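PDB 6P1E: PmoF1 from Methylocystis sp. ATCC 49242, which binds copper through its PCu(A)C domain and probably serves as a copper chaperone in a methane-oxidizing bacterium. Local coordinates for residues Leu10-Pro15 / Leu105-Ala110; Ala31-Asn36 / Ile77-Gly82; Pro40-Ala45 / Pro68-Pro73; Val55-Ala60 / Tyr85-Asp90. One frame throughout, in Å; residues are numbered along the deposited sequence.

Overall arrangement
All four contacts join strands of one PCu(A)C domain. Interactions 1 and 2 have centres about 10 Å apart and are stitched together by backbone bonds such as Glu13 N to Phe32 O, 2.7 Å. His14 and His34 bind two different copper ions, each shared with a histidine of the second subunit. Interaction 3 lies about 9 Å from interaction 1, centre to centre, and Asp41 OD1 accepts a bond from Lys109 N at 2.9 Å. Asn35 ND2 of interaction 2 reaches Leu71 O of interaction 3 at 2.9 Å. Interaction 4 shares strand 75-91 with interaction 2, and its Ile56 packs against Val44 and Val69 of interaction 3.

Interaction 1 of 4, residues Leu10-Pro15 / Leu105-Ala110; sequences LKVEHP and LVFEKA. With CU (copper (II) ion), chain E.
Leu10 and Phe107 meet methyl to ring face. Leu10 CD1 sits 3.7 Å from the centroid of the Phe107 ring, 19° off the ring normal, a CH-pi contact. The two side chains come from opposite directions. Leu10 CG lies anti to its carbonyl carbon (chi1 -49°), and the extended second torsion carries CD1 out over the ring. The same methyl touches Ala110 CB at 3.8 Å. Val12 and Leu105 reach toward each other, tip to tip. Both Val12 methyls meet Leu105 CD1, CG1 at 3.9 Å, and CG2 also approaches Phe107 CZ obliquely at 3.9 Å. No hydrogen bond crosses between residues 10-15 and 105-110, and the axes of strands 10-13 and 105-107 come no closer than 11.1 Å, so side chains alone fill the distance. An alanine in place of Phe107 would leave the Leu10 methyl without its ring and Val12 CG2 without CZ, and would probably open a gap between the two strands. Val7 and Val113 also pack on Phe107. Beyond this buried patch the chain turns a corner at His14, whose NE2 binds copper at 2.0 Å. His34 of the second subunit binds the same ion, and Phe32 of that subunit stacks on the His14 ring. The contact is interior packing between strands 10-18 and 100-107 of the all-beta PCu(A)C domain, leading at one end to an intersubunit copper site.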
loop_
_atom_site.group_PDB
_atom_site.type_symbol
_atom_site.label_atom_id
_atom_site.label_comp_id
_atom_site.label_asym_id
_atom_site.label_seq_id
_atom_site.Cartn_x
_atom_site.Cartn_y
_atom_site.Cartn_z
ATOM N N LEU B 10 -14.470 -1.870 11.324
ATOM C CA LEU B 10 -13.564 -1.522 10.235
ATOM C C LEU B 10 -12.122 -1.504 10.718
ATOM O O LEU B 10 -11.846 -1.204 11.880
ATOM C CB LEU B 10 -13.907 -0.154 9.636
ATOM C CG LEU B 10 -15.367 0.115 9.267
ATOM C CD1 LEU B 10 -15.503 1.512 8.677
ATOM C CD2 LEU B 10 -15.877 -0.932 8.297
ATOM N N LYS B 11 -11.204 -1.819 9.815
ATOM C CA LYS B 11 -9.782 -1.665 10.085
ATOM C C LYS B 11 -9.171 -0.863 8.955
ATOM O O LYS B 11 -9.326 -1.211 7.785
ATOM C CB LYS B 11 -9.083 -3.018 10.221
ATOM C CG LYS B 11 -9.603 -3.878 11.359
ATOM C CD LYS B 11 -8.587 -4.935 11.760
ATOM C CE LYS B 11 -9.111 -5.811 12.887
ATOM N NZ LYS B 11 -8.197 -6.944 13.205
ATOM N N VAL B 12 -8.482 0.213 9.317
ATOM C CA VAL B 12 -7.759 1.023 8.351
ATOM C C VAL B 12 -6.295 0.661 8.501
ATOM O O VAL B 12 -5.674 0.961 9.521
ATOM C CB VAL B 12 -7.971 2.529 8.587
ATOM C CG1 VAL B 12 -7.170 3.353 7.584
ATOM C CG2 VAL B 12 -9.451 2.872 8.508
ATOM N N GLU B 13 -5.737 0.050 7.464
ATOM C CA GLU B 13 -4.403 -0.512 7.553
ATOM C C GLU B 13 -3.428 0.273 6.691
ATOM O O GLU B 13 -3.708 0.627 5.547
ATOM C CB GLU B 13 -4.428 -1.992 7.155
ATOM C CG GLU B 13 -5.329 -2.822 8.066
ATOM C CD GLU B 13 -5.326 -4.305 7.742
ATOM O OE1 GLU B 13 -4.515 -4.732 6.900
ATOM O OE2 GLU B 13 -6.139 -5.047 8.334
ATOM N N HIS B 14 -2.287 0.560 7.305
ATOM C CA HIS B 14 -1.163 1.234 6.678
ATOM C C HIS B 14 -1.567 2.431 5.820
ATOM O O HIS B 14 -1.244 2.499 4.631
ATOM C CB HIS B 14 -0.347 0.257 5.849
ATOM C CG HIS B 14 1.054 0.719 5.643
ATOM N ND1 HIS B 14 1.375 1.719 4.753
ATOM C CD2 HIS B 14 2.206 0.375 6.260
ATOM C CE1 HIS B 14 2.672 1.947 4.808
ATOM N NE2 HIS B 14 3.202 1.143 5.715
ATOM N N PRO B 15 -2.281 3.388 6.423
ATOM C CA PRO B 15 -2.571 4.633 5.710
ATOM C C PRO B 15 -1.291 5.356 5.322
ATOM O O PRO B 15 -0.364 5.451 6.128
ATOM C CB PRO B 15 -3.372 5.445 6.729
ATOM C CG PRO B 15 -2.915 4.929 8.050
ATOM C CD PRO B 15 -2.659 3.465 7.845
ATOM N N LEU B 105 -10.649 10.338 9.376
ATOM C CA LEU B 105 -11.509 9.668 8.415
ATOM C C LEU B 105 -12.908 9.601 8.999
ATOM O O LEU B 105 -13.077 9.278 10.174
ATOM C CB LEU B 105 -10.991 8.266 8.087
ATOM C CG LEU B 105 -9.526 8.158 7.659
ATOM C CD1 LEU B 105 -9.164 6.705 7.381
ATOM C CD2 LEU B 105 -9.236 9.031 6.448
ATOM N N VAL B 106 -13.902 9.907 8.176
ATOM C CA VAL B 106 -15.289 9.914 8.614
ATOM C C VAL B 106 -16.063 8.844 7.861
ATOM O O VAL B 106 -16.211 8.911 6.640
ATOM C CB VAL B 106 -15.953 11.287 8.390
ATOM C CG1 VAL B 106 -17.357 11.304 8.981
ATOM C CG2 VAL B 106 -15.104 12.399 8.997
ATOM N N PHE B 107 -16.533 7.846 8.602
ATOM C CA PHE B 107 -17.332 6.768 8.038
ATOM C C PHE B 107 -18.799 6.998 8.379
ATOM O O PHE B 107 -19.117 7.437 9.484
ATOM C CB PHE B 107 -16.855 5.416 8.565
ATOM C CG PHE B 107 -15.439 5.088 8.188
ATOM C CD1 PHE B 107 -15.151 4.509 6.962
ATOM C CD2 PHE B 107 -14.395 5.376 9.052
ATOM C CE1 PHE B 107 -13.845 4.209 6.610
ATOM C CE2 PHE B 107 -13.088 5.080 8.706
ATOM C CZ PHE B 107 -12.813 4.498 7.484
ATOM N N GLU B 108 -19.686 6.713 7.429
ATOM C CA GLU B 108 -21.111 6.996 7.604
ATOM C C GLU B 108 -21.689 6.344 8.859
ATOM O O GLU B 108 -22.449 6.975 9.594
ATOM C CB GLU B 108 -21.912 6.543 6.381
ATOM C CG GLU B 108 -23.403 6.876 6.487
ATOM C CD GLU B 108 -24.197 6.477 5.258
ATOM O OE1 GLU B 108 -23.815 5.494 4.588
ATOM O OE2 GLU B 108 -25.209 7.150 4.965
ATOM N N LYS B 109 -21.341 5.082 9.089
ATOM C CA LYS B 109 -21.880 4.324 10.217
ATOM C C LYS B 109 -20.904 4.251 11.397
ATOM O O LYS B 109 -21.293 4.467 12.543
ATOM C CB LYS B 109 -22.245 2.903 9.775
ATOM C CG LYS B 109 -23.206 2.829 8.595
ATOM C CD LYS B 109 -24.572 3.401 8.934
ATOM C CE LYS B 109 -25.522 3.298 7.750
ATOM N NZ LYS B 109 -26.874 3.837 8.060
ATOM N N ALA B 110 -19.641 3.949 11.111
ATOM C CA ALA B 110 -18.658 3.693 12.163
ATOM C C ALA B 110 -18.188 4.965 12.870
ATOM O O ALA B 110 -17.624 4.901 13.962
ATOM C CB ALA B 110 -17.460 2.954 11.580
HETATM CU CU CU E . 5.162 1.475 6.138
#

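Interaction 2 of 4, residues Ala31-Asn36 / Ile77-Gly82; sequences AFIHNN and ITLAPG. With CU (copper (II) ion), chain F.
Phe32 and Thr78 face each other as a non-hydrogen-bonded pair in the antiparallel sheet of the PCu(A)C domain. Hydrogen-bonded pairs flank them: Ala31 with Leu79, and Ile33 with Ile77. The bond from Ile33 N to Ile77 O is almost straight, with 175° at the hydrogen. The Phe32 side chain can be followed outward. Its CB lies 3.4 Å from the copper, a packing distance and not a metal bond. CG comes next, placed anti to the carbonyl carbon (chi1 -49°), and is still near the ion. CD1 reaches Thr78 CG2 at 3.7 Å, and CE1 meets the same methyl at 3.6 Å. The two side chains lie side by side and point the same way, with the methyl oblique to the ring. The ring also meets Trp16 of the second subunit edge-to-face. An alanine at Phe32 would remove the ring, and is likely to leave the Thr78 methyl without the ring it packs on across the strands and His14 of the second subunit without its stacking partner. On the other sheet face, Ile33 and Leu79 point inward beside Ala31, and their CD1 methyls come within only 4.5 Å of each other. Val69 and Leu71 extend this apolar side. His34 stands on the same face as Phe32. Glu13 also belongs to the metal site. His34 itself binds the ion through NE2 at 2.0 Å.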
loop_
_atom_site.group_PDB
_atom_site.type_symbol
_atom_site.label_atom_id
_atom_site.label_comp_id
_atom_site.label_asym_id
_atom_site.label_seq_id
_atom_site.Cartn_x
_atom_site.Cartn_y
_atom_site.Cartn_z
ATOM N N ALA B 31 -4.673 3.755 1.404
ATOM C CA ALA B 31 -4.872 2.913 2.575
ATOM C C ALA B 31 -5.527 1.610 2.163
ATOM O O ALA B 31 -5.970 1.463 1.026
ATOM C CB ALA B 31 -5.718 3.619 3.622
ATOM N N PHE B 32 -5.543 0.656 3.085
ATOM C CA PHE B 32 -6.302 -0.569 2.916
ATOM C C PHE B 32 -7.393 -0.590 3.971
ATOM O O PHE B 32 -7.102 -0.559 5.166
ATOM C CB PHE B 32 -5.390 -1.788 3.033
ATOM C CG PHE B 32 -4.153 -1.695 2.188
ATOM C CD1 PHE B 32 -4.128 -2.230 0.916
ATOM C CD2 PHE B 32 -3.020 -1.056 2.661
ATOM C CE1 PHE B 32 -2.993 -2.145 0.133
ATOM C CE2 PHE B 32 -1.884 -0.964 1.883
ATOM C CZ PHE B 32 -1.872 -1.508 0.617
ATOM N N ILE B 33 -8.647 -0.652 3.538
ATOM C CA ILE B 33 -9.757 -0.601 4.477
ATOM C C ILE B 33 -10.500 -1.923 4.446
ATOM O O ILE B 33 -11.045 -2.328 3.420
ATOM C CB ILE B 33 -10.711 0.566 4.165
ATOM C CG1 ILE B 33 -9.923 1.881 4.124
ATOM C CG2 ILE B 33 -11.813 0.651 5.217
ATOM C CD1 ILE B 33 -10.729 3.088 3.678
ATOM N N HIS B 34 -10.504 -2.585 5.599
ATOM C CA HIS B 34 -11.146 -3.877 5.774
ATOM C C HIS B 34 -12.448 -3.687 6.531
ATOM O O HIS B 34 -12.458 -3.105 7.616
ATOM C CB HIS B 34 -10.233 -4.838 6.540
ATOM C CG HIS B 34 -8.963 -5.177 5.823
ATOM N ND1 HIS B 34 -8.695 -6.441 5.350
ATOM C CD2 HIS B 34 -7.891 -4.417 5.497
ATOM C CE1 HIS B 34 -7.512 -6.449 4.762
ATOM N NE2 HIS B 34 -7.004 -5.233 4.840
ATOM N N ASN B 35 -13.542 -4.170 5.955
ATOM C CA ASN B 35 -14.814 -4.202 6.657
ATOM C C ASN B 35 -15.072 -5.614 7.162
ATOM O O ASN B 35 -15.458 -6.500 6.397
ATOM C CB ASN B 35 -15.958 -3.740 5.753
ATOM C CG ASN B 35 -17.271 -3.603 6.502
ATOM O OD1 ASN B 35 -17.378 -3.993 7.668
ATOM N ND2 ASN B 35 -18.281 -3.063 5.832
ATOM N N ASN B 36 -14.834 -5.815 8.452
ATOM C CA ASN B 36 -14.979 -7.125 9.075
ATOM C C ASN B 36 -16.370 -7.311 9.678
ATOM O O ASN B 36 -16.619 -8.288 10.392
ATOM C CB ASN B 36 -13.914 -7.317 10.158
ATOM C CG ASN B 36 -12.505 -7.325 9.595
ATOM O OD1 ASN B 36 -12.259 -7.850 8.509
ATOM N ND2 ASN B 36 -11.570 -6.736 10.333
ATOM N N ILE B 77 -11.121 -3.065 0.741
ATOM C CA ILE B 77 -10.969 -2.157 -0.390
ATOM C C ILE B 77 -9.589 -1.525 -0.344
ATOM O O ILE B 77 -9.142 -1.061 0.708
ATOM C CB ILE B 77 -12.039 -1.045 -0.393
ATOM C CG1 ILE B 77 -13.448 -1.648 -0.388
ATOM C CG2 ILE B 77 -11.851 -0.121 -1.596
ATOM C CD1 ILE B 77 -13.799 -2.450 -1.635
ATOM N N THR B 78 -8.929 -1.499 -1.495
ATOM C CA THR B 78 -7.623 -0.870 -1.628
ATOM C C THR B 78 -7.712 0.505 -2.243
ATOM O O THR B 78 -8.240 0.665 -3.346
ATOM C CB THR B 78 -6.687 -1.691 -2.513
ATOM O OG1 THR B 78 -6.736 -3.059 -2.116
ATOM C CG2 THR B 78 -5.257 -1.175 -2.426
ATOM N N LEU B 79 -7.190 1.493 -1.528
ATOM C CA LEU B 79 -6.909 2.788 -2.121
ATOM C C LEU B 79 -5.421 2.799 -2.441
ATOM O O LEU B 79 -4.590 2.743 -1.536
ATOM C CB LEU B 79 -7.282 3.941 -1.188
ATOM C CG LEU B 79 -8.700 3.929 -0.604
ATOM C CD1 LEU B 79 -8.963 5.228 0.154
ATOM C CD2 LEU B 79 -9.760 3.697 -1.671
ATOM N N ALA B 80 -5.087 2.851 -3.727
ATOM C CA ALA B 80 -3.695 2.765 -4.162
ATOM C C ALA B 80 -3.513 3.546 -5.455
ATOM O O ALA B 80 -4.494 3.828 -6.145
ATOM C CB ALA B 80 -3.280 1.309 -4.352
ATOM N N PRO B 81 -2.263 3.912 -5.782
ATOM C CA PRO B 81 -2.016 4.644 -7.028
ATOM C C PRO B 81 -2.649 3.958 -8.236
ATOM O O PRO B 81 -2.492 2.751 -8.409
ATOM C CB PRO B 81 -0.493 4.648 -7.136
ATOM C CG PRO B 81 -0.014 4.552 -5.734
ATOM C CD PRO B 81 -1.030 3.732 -4.992
ATOM N N GLY B 82 -3.362 4.729 -9.050
ATOM C CA GLY B 82 -4.016 4.204 -10.236
ATOM C C GLY B 82 -5.461 3.800 -9.993
ATOM O O GLY B 82 -6.208 3.558 -10.943
HETATM CU CU CU F . -5.147 -4.964 4.181
#

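Interaction 3 of 4, residues Pro40-Ala45 / Pro68-Pro73; sequences PDKLVA and PVLLPP
Asp41 OD1 accepts the backbone N-H of Lys42 at 2.7 Å, on its anti side and 24° out of the carboxylate plane. The N-H of Lys109 grips the same oxygen, while OD2 takes that of Ala110. The carboxylate therefore ties the turn after strand 100-107 to the start of strand 41-47. Residues 40-45 and 68-73 run antiparallel. Asp41 pairs with Leu71 and Leu43 with Val69, each through two backbone bonds. Leu43 N to Val69 O measures 2.9 Å. Between these pairs, Lys42 CA makes a CH...O contact to Val69 O at 3.3 Å. Lys42 and Leu70 lie side by side on the outer face. The lysine chain is extended beyond CG, which lays its CG, CD and CE along Leu70 CD2, with CD nearest at 3.7 Å. On the other face Leu43 CB meets Val69 CB at 3.9 Å, and Leu71 CD1 reaches over toward Leu43 N. At one end, Pro40 CB packs on Pro73 CD. Strand 41-47 lies between strands 69-71 and 100-107, and Val44 and Ala45 form a classic beta bulge facing Val106. Phe107, Ile56, Ile77 and Leu79 pack against the inner face.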
loop_
_atom_site.group_PDB
_atom_site.type_symbol
_atom_site.label_atom_id
_atom_site.label_comp_id
_atom_site.label_asym_id
_atom_site.label_seq_id
_atom_site.Cartn_x
_atom_site.Cartn_y
_atom_site.Cartn_z
ATOM N N PRO B 40 -22.796 -2.912 5.553
ATOM C CA PRO B 40 -21.957 -2.030 4.737
ATOM C C PRO B 40 -21.651 -0.710 5.433
ATOM O O PRO B 40 -22.364 -0.320 6.359
ATOM C CB PRO B 40 -22.809 -1.798 3.488
ATOM C CG PRO B 40 -24.207 -1.921 3.973
ATOM C CD PRO B 40 -24.181 -2.971 5.051
ATOM N N ASP B 41 -20.597 -0.038 4.983
ATOM C CA ASP B 41 -20.277 1.305 5.447
ATOM C C ASP B 41 -19.709 2.093 4.274
ATOM O O ASP B 41 -19.599 1.571 3.164
ATOM C CB ASP B 41 -19.282 1.263 6.614
ATOM C CG ASP B 41 -19.427 2.452 7.556
ATOM O OD1 ASP B 41 -19.903 3.522 7.115
ATOM O OD2 ASP B 41 -19.065 2.318 8.745
ATOM N N LYS B 42 -19.363 3.352 4.517
ATOM C CA LYS B 42 -18.813 4.213 3.477
ATOM C C LYS B 42 -17.820 5.191 4.076
ATOM O O LYS B 42 -18.063 5.728 5.150
ATOM C CB LYS B 42 -19.919 5.007 2.778
ATOM C CG LYS B 42 -21.037 4.186 2.167
ATOM C CD LYS B 42 -22.027 5.105 1.464
ATOM C CE LYS B 42 -23.250 4.354 0.969
ATOM N NZ LYS B 42 -24.235 5.266 0.325
ATOM N N LEU B 43 -16.710 5.427 3.385
ATOM C CA LEU B 43 -15.864 6.569 3.703
ATOM C C LEU B 43 -16.465 7.774 2.988
ATOM O O LEU B 43 -16.457 7.836 1.758
ATOM C CB LEU B 43 -14.415 6.335 3.275
ATOM C CG LEU B 43 -13.460 7.508 3.521
ATOM C CD1 LEU B 43 -13.293 7.776 5.009
ATOM C CD2 LEU B 43 -12.113 7.246 2.864
ATOM N N VAL B 44 -16.996 8.720 3.757
ATOM C CA VAL B 44 -17.752 9.831 3.182
ATOM C C VAL B 44 -17.008 11.162 3.244
ATOM O O VAL B 44 -17.291 12.070 2.461
ATOM C CB VAL B 44 -19.117 9.998 3.884
ATOM C CG1 VAL B 44 -19.977 8.763 3.662
ATOM C CG2 VAL B 44 -18.937 10.275 5.375
ATOM N N ALA B 45 -16.062 11.284 4.167
ATOM C CA ALA B 45 -15.309 12.525 4.299
ATOM C C ALA B 45 -13.942 12.309 4.930
ATOM O O ALA B 45 -13.719 11.344 5.661
ATOM C CB ALA B 45 -16.107 13.535 5.114
ATOM N N PRO B 68 -17.896 8.720 -2.613
ATOM C CA PRO B 68 -17.444 8.017 -1.408
ATOM C C PRO B 68 -16.837 6.656 -1.728
ATOM O O PRO B 68 -17.099 6.104 -2.797
ATOM C CB PRO B 68 -18.731 7.861 -0.591
ATOM C CG PRO B 68 -19.822 7.878 -1.606
ATOM C CD PRO B 68 -19.364 8.844 -2.660
ATOM N N VAL B 69 -16.034 6.130 -0.812
ATOM C CA VAL B 69 -15.550 4.763 -0.925
ATOM C C VAL B 69 -16.578 3.839 -0.291
ATOM O O VAL B 69 -16.827 3.908 0.913
ATOM C CB VAL B 69 -14.178 4.571 -0.248
ATOM C CG1 VAL B 69 -13.712 3.129 -0.383
ATOM C CG2 VAL B 69 -13.154 5.516 -0.851
ATOM N N LEU B 70 -17.191 2.993 -1.112
ATOM C CA LEU B 70 -18.140 2.007 -0.618
ATOM C C LEU B 70 -17.387 0.848 0.025
ATOM O O LEU B 70 -16.386 0.372 -0.510
ATOM C CB LEU B 70 -19.038 1.516 -1.752
ATOM C CG LEU B 70 -19.777 2.614 -2.527
ATOM C CD1 LEU B 70 -20.718 2.006 -3.555
ATOM C CD2 LEU B 70 -20.541 3.546 -1.593
ATOM N N LEU B 71 -17.882 0.405 1.176
ATOM C CA LEU B 71 -17.230 -0.638 1.961
ATOM C C LEU B 71 -18.203 -1.781 2.228
ATOM O O LEU B 71 -18.844 -1.826 3.279
ATOM C CB LEU B 71 -16.701 -0.062 3.277
ATOM C CG LEU B 71 -15.708 1.090 3.109
ATOM C CD1 LEU B 71 -15.486 1.813 4.426
ATOM C CD2 LEU B 71 -14.389 0.577 2.547
ATOM N N PRO B 72 -18.331 -2.705 1.265
ATOM C CA PRO B 72 -19.238 -3.842 1.443
ATOM C C PRO B 72 -18.850 -4.698 2.644
ATOM O O PRO B 72 -17.677 -4.723 3.019
ATOM C CB PRO B 72 -19.080 -4.632 0.139
ATOM C CG PRO B 72 -18.524 -3.664 -0.843
ATOM C CD PRO B 72 -17.676 -2.721 -0.053
ATOM N N PRO B 73 -19.826 -5.390 3.250
ATOM C CA PRO B 73 -19.529 -6.223 4.418
ATOM C C PRO B 73 -18.580 -7.366 4.081
ATOM O O PRO B 73 -18.634 -7.900 2.973
ATOM C CB PRO B 73 -20.904 -6.757 4.834
ATOM C CG PRO B 73 -21.742 -6.666 3.609
ATOM C CD PRO B 73 -21.243 -5.476 2.852
#

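Interaction 4 of 4, residues Val55-Ala60 / Tyr85-Asp90; sequences VIHGDA and YVALLD
His57 and Tyr85 carry the aromatic part of the contact. The two side chains lie side by side and point the same way; their ring planes meet at 26°, with centroids 5.1 Å apart, so the rings barely overlap. His57 CD2 comes to 3.6 Å from Tyr85 OH. Tyr85 CG sits between its backbone N and carbonyl carbon (chi1 75°), which folds the ring over toward the histidine. Ala87 CB lies at the edge of the imidazole, 3.8 Å from CD2. The imidazole's polar partner is elsewhere: ND1 is hydrogen-bonded to Leu65 O.

All hydrogen bonds between the two segments are backbone bonds. Val55 pairs with Ala87 and His57 with Tyr85, two bonds each. Val55 N to Ala87 O is 2.8 Å, but Tyr85 N meets His57 O at 3.1 Å from above the carbonyl plane.

The apolar contacts lie on both faces. Val55 CG2 meets Leu89 CD1 at 4.1 Å on the face of the rings. On the opposite face, Ile56 CG1 approaches Val86 CG2 at 4.3 Å, where Phe29 and Ala54 also pack on Val86.

The chemistry thus divides by face. Main-chain bonds set the register, Ile56 and Val86 turn into the buried interior, and the partly exposed face carries the ring pair, its imidazole fixed by Leu65.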
loop_
_atom_site.group_PDB
_atom_site.type_symbol
_atom_site.label_atom_id
_atom_site.label_comp_id
_atom_site.label_asym_id
_atom_site.label_seq_id
_atom_site.Cartn_x
_atom_site.Cartn_y
_atom_site.Cartn_z
ATOM N N VAL B 55 -10.692 15.531 -1.049
ATOM C CA VAL B 55 -11.747 15.075 -1.949
ATOM C C VAL B 55 -11.610 13.577 -2.183
ATOM O O VAL B 55 -10.572 13.104 -2.647
ATOM C CB VAL B 55 -11.702 15.822 -3.300
ATOM C CG1 VAL B 55 -12.742 15.264 -4.267
ATOM C CG2 VAL B 55 -11.928 17.311 -3.086
ATOM N N ILE B 56 -12.663 12.835 -1.863
ATOM C CA ILE B 56 -12.638 11.391 -2.026
ATOM C C ILE B 56 -12.989 11.019 -3.460
ATOM O O ILE B 56 -13.973 11.496 -4.016
ATOM C CB ILE B 56 -13.616 10.699 -1.057
ATOM C CG1 ILE B 56 -13.377 11.203 0.372
ATOM C CG2 ILE B 56 -13.453 9.184 -1.133
ATOM C CD1 ILE B 56 -14.355 10.674 1.391
ATOM N N HIS B 57 -12.176 10.142 -4.038
ATOM C CA HIS B 57 -12.396 9.637 -5.383
ATOM C C HIS B 57 -12.519 8.125 -5.276
ATOM O O HIS B 57 -11.565 7.394 -5.536
ATOM C CB HIS B 57 -11.244 10.036 -6.311
ATOM C CG HIS B 57 -11.141 11.510 -6.546
ATOM N ND1 HIS B 57 -12.033 12.205 -7.333
ATOM C CD2 HIS B 57 -10.247 12.422 -6.094
ATOM C CE1 HIS B 57 -11.692 13.482 -7.358
ATOM N NE2 HIS B 57 -10.612 13.640 -6.612
ATOM N N GLY B 58 -13.705 7.657 -4.896
ATOM C CA GLY B 58 -13.876 6.278 -4.478
ATOM C C GLY B 58 -14.421 5.360 -5.552
ATOM O O GLY B 58 -14.621 4.168 -5.308
ATOM N N ASP B 59 -14.639 5.908 -6.745
ATOM C CA ASP B 59 -15.093 5.117 -7.887
ATOM C C ASP B 59 -13.894 4.863 -8.794
ATOM O O ASP B 59 -13.465 5.749 -9.532
ATOM C CB ASP B 59 -16.211 5.838 -8.645
ATOM C CG ASP B 59 -16.778 5.010 -9.789
ATOM O OD1 ASP B 59 -16.290 3.886 -10.030
ATOM O OD2 ASP B 59 -17.719 5.491 -10.452
ATOM N N ALA B 60 -13.350 3.652 -8.722
ATOM C CA ALA B 60 -12.139 3.304 -9.460
ATOM C C ALA B 60 -12.328 3.400 -10.972
ATOM O O ALA B 60 -11.375 3.658 -11.708
ATOM C CB ALA B 60 -11.688 1.901 -9.082
ATOM N N TYR B 85 -8.756 6.677 -4.350
ATOM C CA TYR B 85 -7.844 7.390 -3.470
ATOM C C TYR B 85 -8.524 8.649 -2.955
ATOM O O TYR B 85 -9.624 8.988 -3.394
ATOM C CB TYR B 85 -6.545 7.750 -4.199
ATOM C CG TYR B 85 -6.690 8.903 -5.167
ATOM C CD1 TYR B 85 -6.139 10.147 -4.885
ATOM C CD2 TYR B 85 -7.383 8.750 -6.360
ATOM C CE1 TYR B 85 -6.271 11.202 -5.765
ATOM C CE2 TYR B 85 -7.522 9.800 -7.246
ATOM C CZ TYR B 85 -6.962 11.024 -6.945
ATOM O OH TYR B 85 -7.097 12.071 -7.827
ATOM N N VAL B 86 -7.869 9.326 -2.018
ATOM C CA VAL B 86 -8.330 10.624 -1.547
ATOM C C VAL B 86 -7.330 11.684 -1.982
ATOM O O VAL B 86 -6.139 11.582 -1.688
ATOM C CB VAL B 86 -8.498 10.652 -0.015
ATOM C CG1 VAL B 86 -8.991 12.020 0.451
ATOM C CG2 VAL B 86 -9.448 9.558 0.431
ATOM N N ALA B 87 -7.822 12.696 -2.690
ATOM C CA ALA B 87 -6.985 13.809 -3.106
ATOM C C ALA B 87 -6.874 14.823 -1.981
ATOM O O ALA B 87 -7.884 15.257 -1.429
ATOM C CB ALA B 87 -7.550 14.464 -4.359
ATOM N N LEU B 88 -5.640 15.177 -1.636
ATOM C CA LEU B 88 -5.365 16.208 -0.639
ATOM C C LEU B 88 -4.879 17.458 -1.366
ATOM O O LEU B 88 -3.794 17.457 -1.942
ATOM C CB LEU B 88 -4.323 15.724 0.372
ATOM C CG LEU B 88 -4.641 14.412 1.096
ATOM C CD1 LEU B 88 -3.543 14.077 2.093
ATOM C CD2 LEU B 88 -5.990 14.475 1.796
ATOM N N LEU B 89 -5.689 18.510 -1.352
ATOM C CA LEU B 89 -5.410 19.703 -2.148
ATOM C C LEU B 89 -4.868 20.852 -1.284
ATOM O O LEU B 89 -5.220 20.982 -0.113
ATOM C CB LEU B 89 -6.682 20.133 -2.886
ATOM C CG LEU B 89 -7.446 19.022 -3.614
ATOM C CD1 LEU B 89 -8.735 19.562 -4.211
ATOM C CD2 LEU B 89 -6.562 18.413 -4.688
ATOM N N ASP B 90 -4.005 21.670 -1.880
ATOM C CA ASP B 90 -3.516 22.902 -1.256
ATOM C C ASP B 90 -2.767 22.697 0.062
ATOM O O ASP B 90 -3.203 23.170 1.113
ATOM C CB ASP B 90 -4.686 23.862 -1.016
ATOM C CG ASP B 90 -5.437 24.195 -2.290
ATOM O OD1 ASP B 90 -4.789 24.337 -3.348
ATOM O OD2 ASP B 90 -6.679 24.312 -2.234
#